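Local coordinates for Afp (Microbacterium arborescens, PDB 2YJK), which probably binds and takes up iron as a twelve-subunit Dps protein with the ferritin fold, at residues C[55-60]-C[152-157]; C[44-49]-C[106-111]; C[73-78]-C[134-139]. One frame throughout, in Å; residues are numbered along the deposited sequence.

Contact 1: C[55-60]-C[152-157]. With OFE (Iron(II) oxide), chain B.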
loop_
_atom_site.group_PDB
_atom_site.type_symbol
_atom_site.label_atom_id
_atom_site.label_comp_id
_atom_site.label_asym_id
_atom_site.label_seq_id
_atom_site.Cartn_x
_atom_site.Cartn_y
_atom_site.Cartn_z
ATOM N N HIS C 55 3.752 24.733 -11.296
ATOM C CA HIS C 55 3.389 23.627 -12.191
ATOM C C HIS C 55 2.633 22.536 -11.388
ATOM O O HIS C 55 1.605 22.060 -11.802
ATOM C CB HIS C 55 4.672 23.061 -12.838
ATOM C CG HIS C 55 4.457 21.913 -13.778
ATOM N ND1 HIS C 55 3.965 22.072 -15.073
ATOM C CD2 HIS C 55 4.773 20.599 -13.648
ATOM C CE1 HIS C 55 3.914 20.882 -15.657
ATOM N NE2 HIS C 55 4.418 19.980 -14.825
ATOM N N GLU C 56 3.163 22.163 -10.235
ATOM C CA GLU C 56 2.561 21.130 -9.397
ATOM C C GLU C 56 1.331 21.563 -8.652
ATOM O O GLU C 56 0.363 20.805 -8.608
ATOM C CB GLU C 56 3.580 20.538 -8.428
ATOM C CG GLU C 56 4.666 19.774 -9.162
ATOM C CD GLU C 56 5.247 18.625 -8.335
ATOM O OE1 GLU C 56 5.270 18.734 -7.060
ATOM O OE2 GLU C 56 5.690 17.618 -8.966
ATOM N N LEU C 57 1.351 22.776 -8.083
ATOM C CA LEU C 57 0.141 23.344 -7.465
ATOM C C LEU C 57 -1.051 23.443 -8.454
ATOM O O LEU C 57 -2.187 23.079 -8.109
ATOM C CB LEU C 57 0.425 24.713 -6.816
ATOM C CG LEU C 57 -0.770 25.481 -6.243
ATOM C CD1 LEU C 57 -1.389 24.604 -5.126
ATOM C CD2 LEU C 57 -0.248 26.804 -5.615
ATOM N N LEU C 58 -0.807 23.953 -9.662
ATOM C CA LEU C 58 -1.848 23.989 -10.673
ATOM C C LEU C 58 -2.395 22.592 -10.987
ATOM O O LEU C 58 -3.582 22.419 -11.068
ATOM C CB LEU C 58 -1.343 24.676 -11.943
ATOM C CG LEU C 58 -1.155 26.197 -11.897
ATOM C CD1 LEU C 58 -0.379 26.720 -13.153
ATOM C CD2 LEU C 58 -2.501 26.863 -11.834
ATOM N N ASP C 59 -1.558 21.568 -11.119
ATOM C CA ASP C 59 -2.087 20.208 -11.316
ATOM C C ASP C 59 -3.058 19.810 -10.179
ATOM O O ASP C 59 -4.054 19.111 -10.396
ATOM C CB ASP C 59 -0.972 19.163 -11.455
ATOM C CG ASP C 59 -1.097 18.355 -12.763
ATOM O OD1 ASP C 59 -2.055 18.588 -13.555
ATOM O OD2 ASP C 59 -0.219 17.508 -13.050
ATOM N N SER C 60 -2.770 20.261 -8.967
ATOM C CA SER C 60 -3.590 19.845 -7.858
ATOM C C SER C 60 -4.914 20.634 -7.811
ATOM O O SER C 60 -5.967 20.060 -7.516
ATOM C CB SER C 60 -2.727 19.788 -6.591
ATOM O OG SER C 60 -3.259 20.634 -5.638
ATOM N N ARG C 152 -7.633 28.895 -3.579
ATOM C CA ARG C 152 -7.432 30.326 -3.799
ATOM C C ARG C 152 -6.348 30.913 -2.854
ATOM O O ARG C 152 -5.488 31.668 -3.308
ATOM C CB ARG C 152 -8.747 31.073 -3.622
ATOM C CG ARG C 152 -8.743 32.555 -4.055
ATOM C CD ARG C 152 -10.006 33.288 -3.602
ATOM N NE ARG C 152 -9.940 34.705 -3.987
ATOM C CZ ARG C 152 -9.662 35.732 -3.177
ATOM N NH1 ARG C 152 -9.476 35.553 -1.889
ATOM N NH2 ARG C 152 -9.596 36.968 -3.666
ATOM N N TRP C 153 -6.375 30.554 -1.569
ATOM C CA TRP C 153 -5.383 31.032 -0.652
ATOM C C TRP C 153 -3.976 30.568 -1.097
ATOM O O TRP C 153 -3.057 31.391 -1.161
ATOM C CB TRP C 153 -5.731 30.577 0.773
ATOM C CG TRP C 153 -4.554 30.517 1.746
ATOM C CD1 TRP C 153 -3.607 31.471 1.939
ATOM C CD2 TRP C 153 -4.231 29.428 2.660
ATOM N NE1 TRP C 153 -2.684 31.043 2.890
ATOM C CE2 TRP C 153 -3.052 29.809 3.360
ATOM C CE3 TRP C 153 -4.822 28.161 2.938
ATOM C CZ2 TRP C 153 -2.432 28.974 4.344
ATOM C CZ3 TRP C 153 -4.220 27.327 3.933
ATOM C CH2 TRP C 153 -3.037 27.747 4.620
ATOM N N PHE C 154 -3.823 29.271 -1.400
ATOM C CA PHE C 154 -2.544 28.741 -1.834
ATOM C C PHE C 154 -1.992 29.478 -3.043
ATOM O O PHE C 154 -0.811 29.740 -3.088
ATOM C CB PHE C 154 -2.631 27.272 -2.140
ATOM C CG PHE C 154 -2.663 26.401 -0.927
ATOM C CD1 PHE C 154 -2.803 26.925 0.346
ATOM C CD2 PHE C 154 -2.624 25.025 -1.065
ATOM C CE1 PHE C 154 -2.835 26.088 1.468
ATOM C CE2 PHE C 154 -2.658 24.199 0.065
ATOM C CZ PHE C 154 -2.760 24.752 1.326
ATOM N N LEU C 155 -2.870 29.868 -3.967
ATOM C CA LEU C 155 -2.477 30.630 -5.134
ATOM C C LEU C 155 -2.127 32.050 -4.732
ATOM O O LEU C 155 -1.019 32.518 -5.009
ATOM C CB LEU C 155 -3.570 30.551 -6.221
ATOM C CG LEU C 155 -3.631 29.168 -6.906
ATOM C CD1 LEU C 155 -4.986 28.868 -7.465
ATOM C CD2 LEU C 155 -2.585 28.984 -8.021
ATOM N N LEU C 156 -3.014 32.712 -3.994
ATOM C CA LEU C 156 -2.833 34.112 -3.685
ATOM C C LEU C 156 -1.682 34.373 -2.698
ATOM O O LEU C 156 -1.090 35.432 -2.749
ATOM C CB LEU C 156 -4.130 34.703 -3.141
ATOM C CG LEU C 156 -4.764 35.976 -3.662
ATOM C CD1 LEU C 156 -4.387 36.384 -5.161
ATOM C CD2 LEU C 156 -6.308 35.910 -3.396
ATOM N N ALA C 157 -1.367 33.417 -1.814
ATOM C CA ALA C 157 -0.314 33.637 -0.800
ATOM C C ALA C 157 1.051 33.965 -1.456
ATOM O O ALA C 157 1.888 34.616 -0.832
ATOM C CB ALA C 157 -0.197 32.376 0.172
HETATM FE FE OFE B . 1.425 17.505 -16.586
HETATM O O OFE B . -0.282 16.232 -15.302
HETATM O O HOH W 1 3.398 17.268 -15.304
#
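The branched end of Leu57 is the main bump here, and the hollow it enters lies between Phe154 and Leu155 on the neighbouring helix. Swung away from its own backbone N (chi1 175°), the side chain reaches straight across and divides its two methyls. CD1 lies at the edge of the Phe154 ring, near its plane, and rests on the base of that side chain, 4.2 Å from Phe154 CB. CD2 goes deeper, to 3.9 Å from the carbonyl oxygen Phe154 O, and there it also meets the second wall of the hollow, with Leu57 CD2 4.0 Å from Leu155 CD2. The Leu57 and Phe154 side chains cross at about a right angle. Leu155 answers with a bump of its own: its CD2 also approaches the next residue of the opposing helix, Leu58 CD2, at a looser 4.4 Å.

These are two helices of the ferritin four-helix bundle, 51-78 and 135-156, running antiparallel at 163° with the short segment axes 11.1 Å apart. That spacing is wide, and long leucine branches bridge it. Helix 105-130 closes the core beneath them, its Ile112 touching both Leu58 and Leu155, while the Phe154 ring meets His55 of a neighbouring subunit.

The opposite flank of helix 51-78 serves iron. Asp59, with Lys40 and His43, lines the pocket of the bound iron oxide; Asp59 OD2 lies 2.6 Å from the oxide oxygen, and its other oxygen forms a salt bridge with Lys40. A water is hydrogen-bonded to His55 NE2 at 2.9 Å. The oxygen of that water binds the iron atom of the oxide at 2.4 Å, which makes His55 a second-shell residue, its ring stacked on His43.

Contact 2: C[44-49]-C[106-111]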
loop_
_atom_site.group_PDB
_atom_site.type_symbol
_atom_site.label_atom_id
_atom_site.label_comp_id
_atom_site.label_asym_id
_atom_site.label_seq_id
_atom_site.Cartn_x
_atom_site.Cartn_y
_atom_site.Cartn_z
ATOM N N TRP C 44 0.598 23.735 -18.368
ATOM C CA TRP C 44 1.551 23.467 -19.494
ATOM C C TRP C 44 2.490 24.677 -19.810
ATOM O O TRP C 44 3.682 24.499 -20.099
ATOM C CB TRP C 44 0.801 23.015 -20.781
ATOM C CG TRP C 44 0.052 21.695 -20.516
ATOM C CD1 TRP C 44 0.476 20.628 -19.678
ATOM C CD2 TRP C 44 -1.198 21.275 -21.093
ATOM N NE1 TRP C 44 -0.467 19.619 -19.720
ATOM C CE2 TRP C 44 -1.505 19.993 -20.549
ATOM C CE3 TRP C 44 -2.086 21.858 -22.016
ATOM C CZ2 TRP C 44 -2.690 19.263 -20.922
ATOM C CZ3 TRP C 44 -3.273 21.139 -22.397
ATOM C CH2 TRP C 44 -3.574 19.874 -21.827
ATOM N N ASN C 45 1.920 25.885 -19.712
ATOM C CA ASN C 45 2.511 27.124 -20.280
ATOM C C ASN C 45 3.266 27.997 -19.280
ATOM O O ASN C 45 3.956 28.987 -19.661
ATOM C CB ASN C 45 1.415 27.880 -21.033
ATOM C CG ASN C 45 1.069 27.185 -22.355
ATOM O OD1 ASN C 45 1.888 27.129 -23.255
ATOM N ND2 ASN C 45 -0.077 26.534 -22.409
ATOM N N VAL C 46 3.164 27.635 -17.998
ATOM C CA VAL C 46 3.825 28.400 -16.932
ATOM C C VAL C 46 5.361 28.430 -17.036
ATOM O O VAL C 46 5.975 27.439 -17.430
ATOM C CB VAL C 46 3.303 27.992 -15.517
ATOM C CG1 VAL C 46 3.651 26.520 -15.130
ATOM C CG2 VAL C 46 3.853 28.976 -14.460
ATOM N N ARG C 47 5.973 29.564 -16.694
ATOM C CA ARG C 47 7.424 29.764 -16.802
ATOM C C ARG C 47 7.927 30.512 -15.588
ATOM O O ARG C 47 7.147 31.190 -14.919
ATOM C CB ARG C 47 7.788 30.673 -17.993
ATOM C CG ARG C 47 7.076 30.348 -19.255
ATOM C CD ARG C 47 8.088 29.855 -20.219
ATOM N NE ARG C 47 8.007 28.413 -20.328
ATOM C CZ ARG C 47 8.699 27.666 -21.200
ATOM N NH1 ARG C 47 9.555 28.238 -22.058
ATOM N NH2 ARG C 47 8.506 26.329 -21.203
ATOM N N GLY C 48 9.238 30.439 -15.359
ATOM C CA GLY C 48 9.923 31.405 -14.483
ATOM C C GLY C 48 10.322 30.768 -13.179
ATOM O O GLY C 48 10.147 29.539 -12.991
ATOM N N SER C 49 10.800 31.586 -12.244
ATOM C CA SER C 49 11.629 31.070 -11.139
ATOM C C SER C 49 10.896 30.102 -10.192
ATOM O O SER C 49 11.511 29.284 -9.512
ATOM C CB SER C 49 12.253 32.214 -10.378
ATOM O OG SER C 49 11.232 32.967 -9.765
ATOM N N GLN C 106 3.572 34.431 -12.047
ATOM C CA GLN C 106 2.704 35.443 -11.421
ATOM C C GLN C 106 1.462 35.673 -12.214
ATOM O O GLN C 106 0.398 35.886 -11.625
ATOM C CB GLN C 106 3.362 36.821 -11.226
ATOM C CG GLN C 106 4.578 36.802 -10.326
ATOM C CD GLN C 106 5.900 36.522 -11.114
ATOM O OE1 GLN C 106 5.900 36.021 -12.269
ATOM N NE2 GLN C 106 7.033 36.857 -10.480
ATOM N N ASP C 107 1.596 35.698 -13.541
ATOM C CA ASP C 107 0.475 36.041 -14.402
ATOM C C ASP C 107 -0.511 34.887 -14.483
ATOM O O ASP C 107 -1.739 35.101 -14.484
ATOM C CB ASP C 107 0.966 36.415 -15.783
ATOM C CG ASP C 107 1.780 37.743 -15.775
ATOM O OD1 ASP C 107 1.330 38.757 -15.147
ATOM O OD2 ASP C 107 2.866 37.747 -16.417
ATOM N N GLU C 108 0.037 33.671 -14.543
ATOM C CA GLU C 108 -0.792 32.478 -14.495
ATOM C C GLU C 108 -1.606 32.479 -13.159
ATOM O O GLU C 108 -2.752 32.176 -13.148
ATOM C CB GLU C 108 0.060 31.185 -14.595
ATOM C CG GLU C 108 0.773 30.920 -15.908
ATOM C CD GLU C 108 -0.144 30.715 -17.125
ATOM O OE1 GLU C 108 -1.397 30.790 -17.003
ATOM O OE2 GLU C 108 0.400 30.474 -18.239
ATOM N N ILE C 109 -0.991 32.813 -12.039
ATOM C CA ILE C 109 -1.706 32.698 -10.766
ATOM C C ILE C 109 -2.822 33.745 -10.821
ATOM O O ILE C 109 -3.959 33.428 -10.469
ATOM C CB ILE C 109 -0.815 33.012 -9.589
ATOM C CG1 ILE C 109 0.165 31.876 -9.362
ATOM C CG2 ILE C 109 -1.643 33.349 -8.347
ATOM C CD1 ILE C 109 1.014 32.145 -8.165
ATOM N N LYS C 110 -2.520 34.969 -11.245
ATOM C CA LYS C 110 -3.596 35.982 -11.387
ATOM C C LYS C 110 -4.726 35.533 -12.276
ATOM O O LYS C 110 -5.898 35.737 -11.933
ATOM C CB LYS C 110 -3.099 37.371 -11.893
ATOM C CG LYS C 110 -2.121 38.058 -10.962
ATOM C CD LYS C 110 -1.506 39.301 -11.642
ATOM C CE LYS C 110 -0.794 40.184 -10.598
ATOM N NZ LYS C 110 0.378 40.971 -11.179
ATOM N N ALA C 111 -4.396 34.961 -13.436
ATOM C CA ALA C 111 -5.463 34.517 -14.373
ATOM C C ALA C 111 -6.361 33.469 -13.677
ATOM O O ALA C 111 -7.585 33.499 -13.833
ATOM C CB ALA C 111 -4.860 33.929 -15.649
#
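Val46 lies against the aliphatic part of Glu108, with Val46 CB and Val46 CG2 each 3.9 Å from Glu108 CG. The glutamate leaves its helix toward the 44-49 segment and then bends at chi2 (-63°), which brings the carboxylate round to Asn45. There Glu108 OE2 is 3.9 Å from Asn45 CB and equally far from the Asn45 carbonyl carbon, touching distance with no hydrogen bond between the two segments.

One step out, Val46 is the first residue to leave helix 15-45 and begins strand 46-47, which pairs in parallel with strand 103-104; backbone hydrogen bonds of Asn45 with Ala103 and of Arg47 with Trp105 flank the valine and probably help hold it over helix 105-130. Phe51, Ile54 and Trp105 also pack on Val46, and Val98 and Pro99 on Glu108. The amide of Asn45 faces away from Glu108: ND2 bonds to Gln41 O, and OD1 accepts from the backbone of Ile83 in a neighbouring subunit. In that same subunit the iron ligand Asp70 accepts from Trp44 NE1.

The apolar surroundings and the C-terminal end of helix 15-45 would tend to raise the pKa of the buried Glu108, whereas its place in the first turn of helix 105-130 would tend to lower it; the geometry gives no net direction, and across this contact the carboxylate makes van der Waals touch alone.

Contact 3: C[73-78]-C[134-139]; sequences AERIVA and DLTSQD. With OFE (Iron(II) oxide), chain P.
Arg75 spends its N-H groups along the edge of the guanidinium. NE donates to Ser137 OG at 3.0 Å, nearly straight (173°) and in the guanidinium plane. NH2, also in plane, makes a salt bridge to Asp134 OD2 at 3.1 Å, using the syn lone pair of that oxygen. A water takes a weak 2.8 Å bond from Arg75 NH2 and donates to Asp134 OD1, while NH1 pairs with Asp149 of a neighbouring subunit. A bend at chi2 (70°) turns the arginine into this site, and Thr136 CG2 lies 3.3 Å above one face of the guanidinium, toward its rim.

Asp134 is the N-cap of helix 135-156, its OD1 accepting a weak bond from Thr136 N at 3.2 Å, so the arginine ties helix 51-78 of the ferritin bundle to the start of the last long helix. A leucine in place of Arg75 would probably leave the Asp134 carboxylate, and Asp149 of the neighbouring subunit, without their positive partner. Beside Arg75 in sequence, Glu74 OE2 binds iron at 2.2 Å, together with Asp70 of the same chain and His43 of another subunit, the intersubunit iron site characteristic of Dps proteins.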
loop_
_atom_site.group_PDB
_atom_site.type_symbol
_atom_site.label_atom_id
_atom_site.label_comp_id
_atom_site.label_asym_id
_atom_site.label_seq_id
_atom_site.Cartn_x
_atom_site.Cartn_y
_atom_site.Cartn_z
ATOM N N ALA C 73 -22.176 17.619 -10.615
ATOM C CA ALA C 73 -22.926 17.030 -11.743
ATOM C C ALA C 73 -23.763 15.875 -11.245
ATOM O O ALA C 73 -24.944 15.697 -11.621
ATOM C CB ALA C 73 -21.943 16.570 -12.876
ATOM N N GLU C 74 -23.174 15.082 -10.366
ATOM C CA GLU C 74 -23.828 13.832 -10.033
ATOM C C GLU C 74 -24.925 14.078 -9.048
ATOM O O GLU C 74 -25.885 13.324 -8.973
ATOM C CB GLU C 74 -22.803 12.791 -9.539
ATOM C CG GLU C 74 -21.866 12.424 -10.746
ATOM C CD GLU C 74 -20.951 11.227 -10.492
ATOM O OE1 GLU C 74 -20.792 10.781 -9.312
ATOM O OE2 GLU C 74 -20.388 10.714 -11.496
ATOM N N ARG C 75 -24.749 15.103 -8.253
ATOM C CA ARG C 75 -25.852 15.570 -7.420
ATOM C C ARG C 75 -27.054 15.992 -8.307
ATOM O O ARG C 75 -28.206 15.624 -7.984
ATOM C CB ARG C 75 -25.398 16.737 -6.494
ATOM C CG ARG C 75 -26.544 17.344 -5.636
ATOM C CD ARG C 75 -26.944 16.316 -4.603
ATOM N NE ARG C 75 -28.175 16.682 -3.967
ATOM C CZ ARG C 75 -28.949 15.848 -3.282
ATOM N NH1 ARG C 75 -28.621 14.526 -3.132
ATOM N NH2 ARG C 75 -30.059 16.344 -2.781
ATOM N N ILE C 76 -26.821 16.735 -9.406
ATOM C CA ILE C 76 -27.938 17.104 -10.328
ATOM C C ILE C 76 -28.611 15.875 -10.948
ATOM O O ILE C 76 -29.842 15.748 -10.999
ATOM C CB ILE C 76 -27.468 18.027 -11.467
ATOM C CG1 ILE C 76 -27.070 19.412 -10.906
ATOM C CG2 ILE C 76 -28.593 18.177 -12.541
ATOM C CD1 ILE C 76 -26.135 20.172 -11.824
ATOM N N VAL C 77 -27.787 14.934 -11.377
ATOM C CA VAL C 77 -28.287 13.748 -12.042
ATOM C C VAL C 77 -29.038 12.851 -11.055
ATOM O O VAL C 77 -30.102 12.329 -11.402
ATOM C CB VAL C 77 -27.178 13.002 -12.810
ATOM C CG1 VAL C 77 -27.785 11.638 -13.436
ATOM C CG2 VAL C 77 -26.644 13.976 -13.993
ATOM N N ALA C 78 -28.521 12.744 -9.823
ATOM C CA ALA C 78 -29.135 11.920 -8.773
ATOM C C ALA C 78 -30.530 12.382 -8.434
ATOM O O ALA C 78 -31.332 11.583 -7.956
ATOM C CB ALA C 78 -28.253 11.925 -7.445
ATOM N N ASP C 134 -33.183 22.966 -0.521
ATOM C CA ASP C 134 -32.613 21.641 -0.408
ATOM C C ASP C 134 -31.264 21.730 0.289
ATOM O O ASP C 134 -30.257 22.035 -0.327
ATOM C CB ASP C 134 -32.428 21.033 -1.793
ATOM C CG ASP C 134 -31.751 19.607 -1.762
ATOM O OD1 ASP C 134 -31.823 18.872 -0.709
ATOM O OD2 ASP C 134 -31.183 19.222 -2.828
ATOM N N LEU C 135 -31.267 21.420 1.568
ATOM C CA LEU C 135 -30.074 21.408 2.415
ATOM C C LEU C 135 -29.014 20.400 1.979
ATOM O O LEU C 135 -27.815 20.629 2.171
ATOM C CB LEU C 135 -30.503 21.188 3.883
ATOM C CG LEU C 135 -31.261 22.427 4.433
ATOM C CD1 LEU C 135 -31.684 22.354 5.947
ATOM C CD2 LEU C 135 -30.420 23.674 4.224
ATOM N N THR C 136 -29.442 19.277 1.393
ATOM C CA THR C 136 -28.498 18.287 0.909
ATOM C C THR C 136 -27.696 18.838 -0.278
ATOM O O THR C 136 -26.479 18.677 -0.313
ATOM C CB THR C 136 -29.204 16.944 0.614
ATOM O OG1 THR C 136 -29.884 16.539 1.794
ATOM C CG2 THR C 136 -28.207 15.810 0.240
ATOM N N SER C 137 -28.344 19.526 -1.208
ATOM C CA SER C 137 -27.589 20.113 -2.328
ATOM C C SER C 137 -26.751 21.280 -1.851
ATOM O O SER C 137 -25.694 21.589 -2.454
ATOM C CB SER C 137 -28.495 20.578 -3.506
ATOM O OG SER C 137 -29.253 19.491 -4.052
ATOM N N GLN C 138 -27.268 21.992 -0.834
ATOM C CA GLN C 138 -26.575 23.167 -0.298
ATOM C C GLN C 138 -25.230 22.699 0.245
ATOM O O GLN C 138 -24.196 23.336 0.034
ATOM C CB GLN C 138 -27.396 23.892 0.771
ATOM C CG GLN C 138 -26.648 25.069 1.368
ATOM C CD GLN C 138 -27.295 25.620 2.628
ATOM O OE1 GLN C 138 -27.475 24.901 3.574
ATOM N NE2 GLN C 138 -27.635 26.897 2.638
ATOM N N ASP C 139 -25.248 21.553 0.925
ATOM C CA ASP C 139 -24.042 20.953 1.475
ATOM C C ASP C 139 -22.991 20.637 0.398
ATOM O O ASP C 139 -21.768 20.769 0.633
ATOM C CB ASP C 139 -24.431 19.697 2.267
ATOM C CG ASP C 139 -23.240 19.060 2.997
ATOM O OD1 ASP C 139 -22.797 19.640 4.039
ATOM O OD2 ASP C 139 -22.761 17.971 2.565
HETATM FE FE OFE P . -18.260 10.267 -11.526
HETATM O O OFE P . -16.103 10.201 -11.680
HETATM O O HOH W 2 -32.614 16.150 -1.592
#

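How the contacts relate
Contacts 1 and 3 join the same pair of helices, 51-78 and 135-156, on opposite sides of the chain's centre, with contact centres about 27 Å apart. Contact 3 is nested in the loop closed by contact 1. Contact 2 interleaves with both: 44-49 comes before either, and 106-111 falls between their halves. It adjoins contact 1, centres about 11 Å apart, with Leu155 O 3.5 Å from Ile109 CG2, but lies about 34 Å from contact 3 (centre to centre). All three lie in one ferritin-like domain. Contacts 2 and 3 both touch the same neighbouring subunit, which is consistent with the two ends of the bundle helping to bring iron ligands from different chains together.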